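Local coordinates for L-lysine 6-oxidase (Marinomonas mediterranea, PDB 3WEU), which oxidises the epsilon-amino group of free L-lysine with a cysteine tryptophylquinone cofactor, releasing the hydrogen peroxide that makes it antibacterial, at residues 287-299 against 415-429. Sequence-based numbering, arbitrary orientation.
Sequences YKSDYVANFDRDI and QWAEGEFTAGPADDY. With SO4 (sulfate ion), chain D.
The guanidinium of Arg297 lies flat on the Tyr429 ring, planes 27° apart, and illustrates how one planar cation can be contacted on both faces and along its edge. Ala426 CB and Asn294 CB rest against the rim of the opposite face. In the guanidinium plane, NH1 of Arg297 donates to Asp427 O (2.7 Å), while NE and NH2 grip Asp298 side-on. The bend at chi3 (65°) of Arg297 turns the group back over the ring. Asp298 OD1 is held from both faces of its carboxylate, by Arg297 NE and by the Tyr429 hydroxyl (OH to OD1 2.8 Å); such pairing probably favours the charged carboxylate.

Asn294 works in two directions: OD1 accepts from Arg297 N, an N-capping bond for helix 295-308, while ND2 donates in its amide plane to Thr422 OG1 (3.1 Å) and Gly424 O (2.8 Å). Gln415 NE2 bridges two carbonyls, meeting Tyr291 O on a lone pair at 2.8 Å, nearly straight (176°), and Ser289 O from above its plane. Ile299 CG2 sits over the five-membered ring of Trp416, whose NE1 hydrogen-bonds to Tyr328 O.

Between these groups, 293-294 and 421-422 pair as a two-stranded parallel sheet, joining the N-capped helix start to the Schellman-terminated end of helix 407-418.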
ATOM      1  N   TYR A 287      22.008 -18.645  46.389  1.00 23.79           N
ATOM      2  CA  TYR A 287      22.177 -17.520  47.282  1.00 21.98           C
ATOM      3  C   TYR A 287      22.388 -18.000  48.715  1.00 23.91           C
ATOM      4  O   TYR A 287      21.989 -19.102  49.070  1.00 20.76           O
ATOM      5  CB  TYR A 287      20.974 -16.588  47.216  1.00 20.48           C
ATOM      6  CG  TYR A 287      20.884 -15.827  45.908  1.00 17.82           C
ATOM      7  CD1 TYR A 287      21.571 -14.631  45.718  1.00 19.61           C
ATOM      8  CD2 TYR A 287      20.147 -16.327  44.868  1.00 19.21           C
ATOM      9  CE1 TYR A 287      21.479 -13.928  44.514  1.00 16.53           C
ATOM     10  CE2 TYR A 287      20.071 -15.674  43.642  1.00 19.28           C
ATOM     11  CZ  TYR A 287      20.718 -14.446  43.494  1.00 18.01           C
ATOM     12  OH  TYR A 287      20.679 -13.791  42.274  1.00 17.76           O
ATOM     13  N   LYS A 288      23.024 -17.166  49.507  1.00 20.64           N
ATOM     14  CA  LYS A 288      23.264 -17.453  50.928  1.00 23.28           C
ATOM     15  C   LYS A 288      22.205 -16.835  51.799  1.00 21.88           C
ATOM     16  O   LYS A 288      22.119 -15.584  51.895  1.00 22.63           O
ATOM     17  CB  LYS A 288      24.650 -16.926  51.338  1.00 24.39           C
ATOM     18  CG  LYS A 288      25.763 -17.591  50.563  1.00 24.74           C
ATOM     19  CD  LYS A 288      27.116 -17.184  51.104  1.00 28.59           C
ATOM     20  CE  LYS A 288      28.157 -18.022  50.432  1.00 30.89           C
ATOM     21  NZ  LYS A 288      29.479 -17.566  50.906  1.00 33.24           N
ATOM     22  N   SER A 289      21.418 -17.699  52.456  1.00 20.61           N
ATOM     23  CA  SER A 289      20.315 -17.220  53.288  1.00 23.46           C
ATOM     24  C   SER A 289      20.690 -16.437  54.525  1.00 24.78           C
ATOM     25  O   SER A 289      19.832 -15.787  55.124  1.00 26.05           O
ATOM     26  CB  SER A 289      19.350 -18.367  53.668  1.00 28.42           C
ATOM     27  OG  SER A 289      20.062 -19.386  54.322  1.00 34.12           O
ATOM     28  N   ASP A 290      21.954 -16.460  54.930  1.00 23.05           N
ATOM     29  CA  ASP A 290      22.371 -15.599  56.004  1.00 25.73           C
ATOM     30  C   ASP A 290      22.812 -14.205  55.567  1.00 23.78           C
ATOM     31  O   ASP A 290      23.146 -13.406  56.419  1.00 23.48           O
ATOM     32  CB  ASP A 290      23.471 -16.254  56.860  1.00 33.01           C
ATOM     33  CG  ASP A 290      24.633 -16.765  56.057  1.00 42.29           C
ATOM     34  OD1 ASP A 290      24.620 -16.687  54.806  1.00 44.60           O
ATOM     35  OD2 ASP A 290      25.569 -17.327  56.694  1.00 53.83           O
ATOM     36  N   TYR A 291      22.710 -13.865  54.271  1.00 21.30           N
ATOM     37  CA  TYR A 291      23.137 -12.561  53.806  1.00 20.04           C
ATOM     38  C   TYR A 291      22.197 -11.509  54.305  1.00 19.72           C
ATOM     39  O   TYR A 291      20.980 -11.624  54.140  1.00 19.92           O
ATOM     40  CB  TYR A 291      23.189 -12.492  52.264  1.00 19.21           C
ATOM     41  CG  TYR A 291      23.684 -11.138  51.740  1.00 20.11           C
ATOM     42  CD1 TYR A 291      25.029 -10.888  51.629  1.00 20.56           C
ATOM     43  CD2 TYR A 291      22.781 -10.088  51.350  1.00 20.85           C
ATOM     44  CE1 TYR A 291      25.509  -9.663  51.168  1.00 21.52           C
ATOM     45  CE2 TYR A 291      23.271  -8.852  50.897  1.00 20.92           C
ATOM     46  CZ  TYR A 291      24.638  -8.667  50.779  1.00 22.01           C
ATOM     47  OH  TYR A 291      25.214  -7.492  50.355  1.00 20.97           O
ATOM     48  N   VAL A 292      22.721 -10.497  54.936  1.00 18.13           N
ATOM     49  CA  VAL A 292      21.867  -9.445  55.495  1.00 19.14           C
ATOM     50  C   VAL A 292      21.793  -8.246  54.540  1.00 21.18           C
ATOM     51  O   VAL A 292      22.810  -7.607  54.232  1.00 18.94           O
ATOM     52  CB  VAL A 292      22.422  -9.012  56.910  1.00 21.44           C
ATOM     53  CG1 VAL A 292      21.640  -7.846  57.476  1.00 25.67           C
ATOM     54  CG2 VAL A 292      22.380 -10.189  57.895  1.00 21.51           C
ATOM     55  N   ALA A 293      20.608  -7.949  53.991  1.00 20.25           N
ATOM     56  CA  ALA A 293      20.474  -6.877  53.016  1.00 19.59           C
ATOM     57  C   ALA A 293      20.526  -5.558  53.742  1.00 20.72           C
ATOM     58  O   ALA A 293      20.475  -5.489  54.991  1.00 20.65           O
ATOM     59  CB  ALA A 293      19.130  -7.031  52.264  1.00 20.11           C
ATOM     60  N   ASN A 294      20.552  -4.487  53.000  1.00 18.26           N
ATOM     61  CA  ASN A 294      20.527  -3.177  53.591  1.00 17.53           C
ATOM     62  C   ASN A 294      19.289  -2.461  52.992  1.00 20.70           C
ATOM     63  O   ASN A 294      19.153  -2.387  51.767  1.00 17.53           O
ATOM     64  CB  ASN A 294      21.778  -2.381  53.234  1.00 17.58           C
ATOM     65  CG  ASN A 294      21.708  -0.925  53.724  1.00 20.09           C
ATOM     66  OD1 ASN A 294      21.582   0.029  52.932  1.00 15.42           O
ATOM     67  ND2 ASN A 294      21.798  -0.750  55.051  1.00 22.54           N
ATOM     68  N   PHE A 295      18.468  -1.834  53.847  1.00 18.97           N
ATOM     69  CA  PHE A 295      17.276  -1.205  53.321  1.00 20.35           C
ATOM     70  C   PHE A 295      17.578  -0.125  52.296  1.00 18.81           C
ATOM     71  O   PHE A 295      17.034  -0.131  51.174  1.00 18.90           O
ATOM     72  CB  PHE A 295      16.415  -0.624  54.409  1.00 20.64           C
ATOM     73  CG  PHE A 295      15.127  -0.039  53.859  1.00 20.96           C
ATOM     74  CD1 PHE A 295      14.079  -0.857  53.501  1.00 21.52           C
ATOM     75  CD2 PHE A 295      15.026   1.338  53.633  1.00 19.36           C
ATOM     76  CE1 PHE A 295      12.935  -0.335  52.963  1.00 20.85           C
ATOM     77  CE2 PHE A 295      13.859   1.878  53.133  1.00 19.38           C
ATOM     78  CZ  PHE A 295      12.823   1.039  52.786  1.00 19.71           C
ATOM     79  N   ASP A 296      18.373   0.843  52.674  1.00 17.32           N
ATOM     80  CA  ASP A 296      18.634   1.949  51.811  1.00 20.43           C
ATOM     81  C   ASP A 296      19.300   1.557  50.480  1.00 18.63           C
ATOM     82  O   ASP A 296      18.972   2.131  49.450  1.00 19.70           O
ATOM     83  CB  ASP A 296      19.472   3.072  52.462  1.00 23.62           C
ATOM     84  CG  ASP A 296      18.726   3.877  53.562  1.00 29.08           C
ATOM     85  OD1 ASP A 296      17.525   3.964  53.577  1.00 32.33           O
ATOM     86  OD2 ASP A 296      19.404   4.394  54.471  1.00 37.77           O
ATOM     87  N   ARG A 297      20.256   0.660  50.500  1.00 17.86           N
ATOM     88  CA  ARG A 297      21.006   0.293  49.309  1.00 18.62           C
ATOM     89  C   ARG A 297      20.198  -0.661  48.422  1.00 17.68           C
ATOM     90  O   ARG A 297      20.230  -0.547  47.215  1.00 17.40           O
ATOM     91  CB  ARG A 297      22.310  -0.438  49.711  1.00 20.39           C
ATOM     92  CG  ARG A 297      23.266  -0.864  48.600  1.00 23.03           C
ATOM     93  CD  ARG A 297      24.515  -1.684  49.111  1.00 25.72           C
ATOM     94  NE  ARG A 297      24.029  -2.919  49.658  1.00 29.09           N
ATOM     95  CZ  ARG A 297      24.688  -3.737  50.470  1.00 33.57           C
ATOM     96  NH1 ARG A 297      25.931  -3.462  50.853  1.00 30.18           N
ATOM     97  NH2 ARG A 297      24.081  -4.844  50.917  1.00 35.31           N
ATOM     98  N   ASP A 298      19.506  -1.616  49.012  1.00 18.23           N
ATOM     99  CA  ASP A 298      18.970  -2.741  48.251  1.00 18.65           C
ATOM    100  C   ASP A 298      17.471  -2.657  48.000  1.00 19.19           C
ATOM    101  O   ASP A 298      16.958  -3.185  47.002  1.00 21.68           O
ATOM    102  CB  ASP A 298      19.247  -4.065  48.949  1.00 17.66           C
ATOM    103  CG  ASP A 298      20.740  -4.343  49.194  1.00 18.80           C
ATOM    104  OD1 ASP A 298      21.590  -3.981  48.365  1.00 19.57           O
ATOM    105  OD2 ASP A 298      21.021  -4.947  50.294  1.00 17.79           O
ATOM    106  N   ILE A 299      16.735  -2.043  48.897  1.00 17.46           N
ATOM    107  CA  ILE A 299      15.297  -2.152  48.846  1.00 16.87           C
ATOM    108  C   ILE A 299      14.654  -0.841  48.432  1.00 17.33           C
ATOM    109  O   ILE A 299      13.816  -0.779  47.492  1.00 16.95           O
ATOM    110  CB  ILE A 299      14.761  -2.555  50.191  1.00 16.92           C
ATOM    111  CG1 ILE A 299      15.498  -3.805  50.721  1.00 17.47           C
ATOM    112  CG2 ILE A 299      13.239  -2.741  50.168  1.00 17.37           C
ATOM    113  CD1 ILE A 299      15.429  -5.000  49.824  1.00 20.92           C
ATOM    114  N   GLN A 415      15.171 -11.305  51.575  1.00 16.79           N
ATOM    115  CA  GLN A 415      15.898 -11.122  52.806  1.00 16.45           C
ATOM    116  C   GLN A 415      15.232 -10.035  53.650  1.00 17.12           C
ATOM    117  O   GLN A 415      15.056 -10.181  54.871  1.00 17.50           O
ATOM    118  CB  GLN A 415      17.356 -10.785  52.526  1.00 16.70           C
ATOM    119  CG  GLN A 415      18.174 -11.893  51.875  1.00 15.99           C
ATOM    120  CD  GLN A 415      18.057 -13.199  52.608  1.00 18.73           C
ATOM    121  OE1 GLN A 415      17.146 -14.021  52.330  1.00 15.67           O
ATOM    122  NE2 GLN A 415      18.969 -13.434  53.540  1.00 19.25           N
ATOM    123  N   TRP A 416      14.843  -8.946  53.025  1.00 14.79           N
ATOM    124  CA  TRP A 416      14.056  -7.956  53.676  1.00 15.48           C
ATOM    125  C   TRP A 416      12.811  -8.519  54.274  1.00 15.88           C
ATOM    126  O   TRP A 416      12.526  -8.258  55.478  1.00 16.21           O
ATOM    127  CB  TRP A 416      13.766  -6.758  52.732  1.00 15.84           C
ATOM    128  CG  TRP A 416      12.765  -5.791  53.216  1.00 15.41           C
ATOM    129  CD1 TRP A 416      12.975  -4.698  54.038  1.00 17.57           C
ATOM    130  CD2 TRP A 416      11.391  -5.730  52.839  1.00 15.66           C
ATOM    131  NE1 TRP A 416      11.808  -4.029  54.237  1.00 17.43           N
ATOM    132  CE2 TRP A 416      10.808  -4.653  53.535  1.00 15.74           C
ATOM    133  CE3 TRP A 416      10.578  -6.535  52.060  1.00 15.23           C
ATOM    134  CZ2 TRP A 416       9.487  -4.318  53.386  1.00 16.06           C
ATOM    135  CZ3 TRP A 416       9.227  -6.221  51.955  1.00 15.55           C
ATOM    136  CH2 TRP A 416       8.708  -5.121  52.584  1.00 16.20           C
ATOM    137  N   ALA A 417      12.076  -9.314  53.501  1.00 14.82           N
ATOM    138  CA  ALA A 417      10.829  -9.886  53.987  1.00 15.95           C
ATOM    139  C   ALA A 417      11.082 -10.770  55.253  1.00 16.36           C
ATOM    140  O   ALA A 417      10.311 -10.721  56.251  1.00 16.74           O
ATOM    141  CB  ALA A 417      10.224 -10.737  52.917  1.00 16.92           C
ATOM    142  N   GLU A 418      12.143 -11.563  55.176  1.00 18.95           N
ATOM    143  CA  GLU A 418      12.630 -12.328  56.360  1.00 21.96           C
ATOM    144  C   GLU A 418      13.089 -11.545  57.566  1.00 23.39           C
ATOM    145  O   GLU A 418      13.194 -12.140  58.621  1.00 21.52           O
ATOM    146  CB  GLU A 418      13.723 -13.304  55.988  1.00 23.72           C
ATOM    147  CG  GLU A 418      13.240 -14.349  54.998  1.00 28.24           C
ATOM    148  CD  GLU A 418      12.314 -15.403  55.612  1.00 31.20           C
ATOM    149  OE1 GLU A 418      12.085 -15.425  56.822  1.00 27.70           O
ATOM    150  OE2 GLU A 418      11.830 -16.213  54.846  1.00 33.45           O
ATOM    151  N   GLY A 419      13.380 -10.252  57.450  1.00 20.71           N
ATOM    152  CA  GLY A 419      13.888  -9.491  58.572  1.00 22.89           C
ATOM    153  C   GLY A 419      15.432  -9.471  58.598  1.00 24.73           C
ATOM    154  O   GLY A 419      16.020  -8.869  59.477  1.00 29.02           O
ATOM    155  N   GLU A 420      16.051 -10.062  57.594  1.00 22.07           N
ATOM    156  CA  GLU A 420      17.506 -10.065  57.397  1.00 24.48           C
ATOM    157  C   GLU A 420      17.953  -8.833  56.672  1.00 21.51           C
ATOM    158  O   GLU A 420      18.395  -8.876  55.549  1.00 23.39           O
ATOM    159  CB  GLU A 420      17.914 -11.286  56.645  1.00 26.14           C
ATOM    160  CG  GLU A 420      17.496 -12.604  57.321  1.00 28.04           C
ATOM    161  CD  GLU A 420      18.381 -12.945  58.558  1.00 37.37           C
ATOM    162  OE1 GLU A 420      19.130 -12.070  59.080  1.00 34.51           O
ATOM    163  OE2 GLU A 420      18.316 -14.091  59.011  1.00 40.50           O
ATOM    164  N   PHE A 421      17.794  -7.709  57.308  1.00 19.04           N
ATOM    165  CA  PHE A 421      18.257  -6.484  56.759  1.00 20.22           C
ATOM    166  C   PHE A 421      18.542  -5.454  57.795  1.00 20.73           C
ATOM    167  O   PHE A 421      17.958  -5.467  58.857  1.00 25.18           O
ATOM    168  CB  PHE A 421      17.262  -5.830  55.772  1.00 21.13           C
ATOM    169  CG  PHE A 421      15.997  -5.291  56.392  1.00 19.68           C
ATOM    170  CD1 PHE A 421      14.938  -6.135  56.755  1.00 20.88           C
ATOM    171  CD2 PHE A 421      15.839  -3.939  56.567  1.00 18.51           C
ATOM    172  CE1 PHE A 421      13.731  -5.620  57.247  1.00 19.70           C
ATOM    173  CE2 PHE A 421      14.690  -3.428  57.133  1.00 18.47           C
ATOM    174  CZ  PHE A 421      13.631  -4.252  57.471  1.00 19.12           C
ATOM    175  N   THR A 422      19.360  -4.498  57.421  1.00 21.60           N
ATOM    176  CA  THR A 422      19.643  -3.367  58.262  1.00 20.67           C
ATOM    177  C   THR A 422      19.120  -2.093  57.740  1.00 21.91           C
ATOM    178  O   THR A 422      18.729  -1.964  56.558  1.00 25.47           O
ATOM    179  CB  THR A 422      21.181  -3.192  58.307  1.00 20.39           C
ATOM    180  OG1 THR A 422      21.670  -3.176  56.961  1.00 19.93           O
ATOM    181  CG2 THR A 422      21.832  -4.326  59.036  1.00 19.94           C
ATOM    182  N   ALA A 423      19.156  -1.131  58.612  1.00 20.65           N
ATOM    183  CA  ALA A 423      18.885   0.247  58.345  1.00 23.75           C
ATOM    184  C   ALA A 423      20.143   1.003  58.595  1.00 22.80           C
ATOM    185  O   ALA A 423      20.928   0.663  59.481  1.00 23.60           O
ATOM    186  CB  ALA A 423      17.771   0.706  59.264  1.00 26.27           C
ATOM    187  N   GLY A 424      20.393   2.022  57.795  1.00 20.56           N
ATOM    188  CA  GLY A 424      21.559   2.827  57.922  1.00 21.71           C
ATOM    189  C   GLY A 424      22.435   2.622  56.689  1.00 20.36           C
ATOM    190  O   GLY A 424      22.061   1.935  55.743  1.00 21.26           O
ATOM    191  N   PRO A 425      23.614   3.183  56.692  1.00 23.97           N
ATOM    192  CA  PRO A 425      24.516   3.064  55.519  1.00 28.52           C
ATOM    193  C   PRO A 425      24.993   1.632  55.337  1.00 30.23           C
ATOM    194  O   PRO A 425      25.151   0.850  56.271  1.00 37.88           O
ATOM    195  CB  PRO A 425      25.749   3.887  55.929  1.00 32.30           C
ATOM    196  CG  PRO A 425      25.555   4.097  57.426  1.00 29.16           C
ATOM    197  CD  PRO A 425      24.112   4.181  57.662  1.00 27.55           C
ATOM    198  N   ALA A 426      25.187   1.187  54.162  1.00 29.80           N
ATOM    199  CA  ALA A 426      25.840  -0.078  54.133  1.00 35.30           C
ATOM    200  C   ALA A 426      27.038   0.267  53.356  1.00 29.96           C
ATOM    201  O   ALA A 426      27.014   1.271  52.715  1.00 34.94           O
ATOM    202  CB  ALA A 426      24.988  -1.085  53.439  1.00 39.03           C
ATOM    203  N   ASP A 427      28.061  -0.538  53.329  1.00 38.68           N
ATOM    204  CA  ASP A 427      29.070  -0.154  52.325  1.00 49.60           C
ATOM    205  C   ASP A 427      28.583  -0.536  50.912  1.00 41.56           C
ATOM    206  O   ASP A 427      27.718  -1.405  50.753  1.00 32.20           O
ATOM    207  CB  ASP A 427      30.499  -0.649  52.607  1.00 51.13           C
ATOM    208  CG  ASP A 427      31.588   0.320  52.006  1.00 50.27           C
ATOM    209  OD1 ASP A 427      31.265   1.409  51.447  1.00 50.71           O
ATOM    210  OD2 ASP A 427      32.770   0.007  52.088  1.00 51.47           O
ATOM    211  N   ASP A 428      29.093   0.194  49.923  1.00 40.24           N
ATOM    212  CA  ASP A 428      28.869  -0.102  48.516  1.00 39.25           C
ATOM    213  C   ASP A 428      29.411  -1.498  48.190  1.00 33.43           C
ATOM    214  O   ASP A 428      30.326  -2.038  48.800  1.00 28.16           O
ATOM    215  CB  ASP A 428      29.564   0.905  47.577  1.00 44.88           C
ATOM    216  CG  ASP A 428      29.039   2.329  47.729  1.00 53.86           C
ATOM    217  OD1 ASP A 428      28.347   2.626  48.732  1.00 57.78           O
ATOM    218  OD2 ASP A 428      29.340   3.150  46.842  1.00 55.15           O
ATOM    219  N   TYR A 429      28.767  -2.088  47.226  1.00 28.93           N
ATOM    220  CA  TYR A 429      29.316  -3.235  46.564  1.00 25.93           C
ATOM    221  C   TYR A 429      30.583  -2.844  45.824  1.00 28.80           C
ATOM    222  O   TYR A 429      30.805  -1.657  45.534  1.00 29.59           O
ATOM    223  CB  TYR A 429      28.258  -3.689  45.555  1.00 25.21           C
ATOM    224  CG  TYR A 429      26.995  -4.244  46.196  1.00 23.58           C
ATOM    225  CD1 TYR A 429      27.058  -5.346  47.005  1.00 23.00           C
ATOM    226  CD2 TYR A 429      25.717  -3.699  45.929  1.00 22.55           C
ATOM    227  CE1 TYR A 429      25.933  -5.873  47.584  1.00 22.15           C
ATOM    228  CE2 TYR A 429      24.598  -4.270  46.498  1.00 21.04           C
ATOM    229  CZ  TYR A 429      24.684  -5.337  47.310  1.00 23.16           C
ATOM    230  OH  TYR A 429      23.565  -5.897  48.012  1.00 30.42           O
TER
HETATM  231  S   SO4 D 802      18.562 -19.983  45.376  1.00 47.04           S
HETATM  232  O1  SO4 D 802      18.169 -21.393  45.316  1.00 52.09           O
HETATM  233  O2  SO4 D 802      19.983 -19.806  45.154  1.00 48.76           O
HETATM  234  O3  SO4 D 802      17.768 -19.310  44.341  1.00 53.02           O
HETATM  235  O4  SO4 D 802      18.371 -19.331  46.661  1.00 47.23           O
HETATM  236  O   HOH W   1      23.434  -5.062  56.199  1.00 31.11           O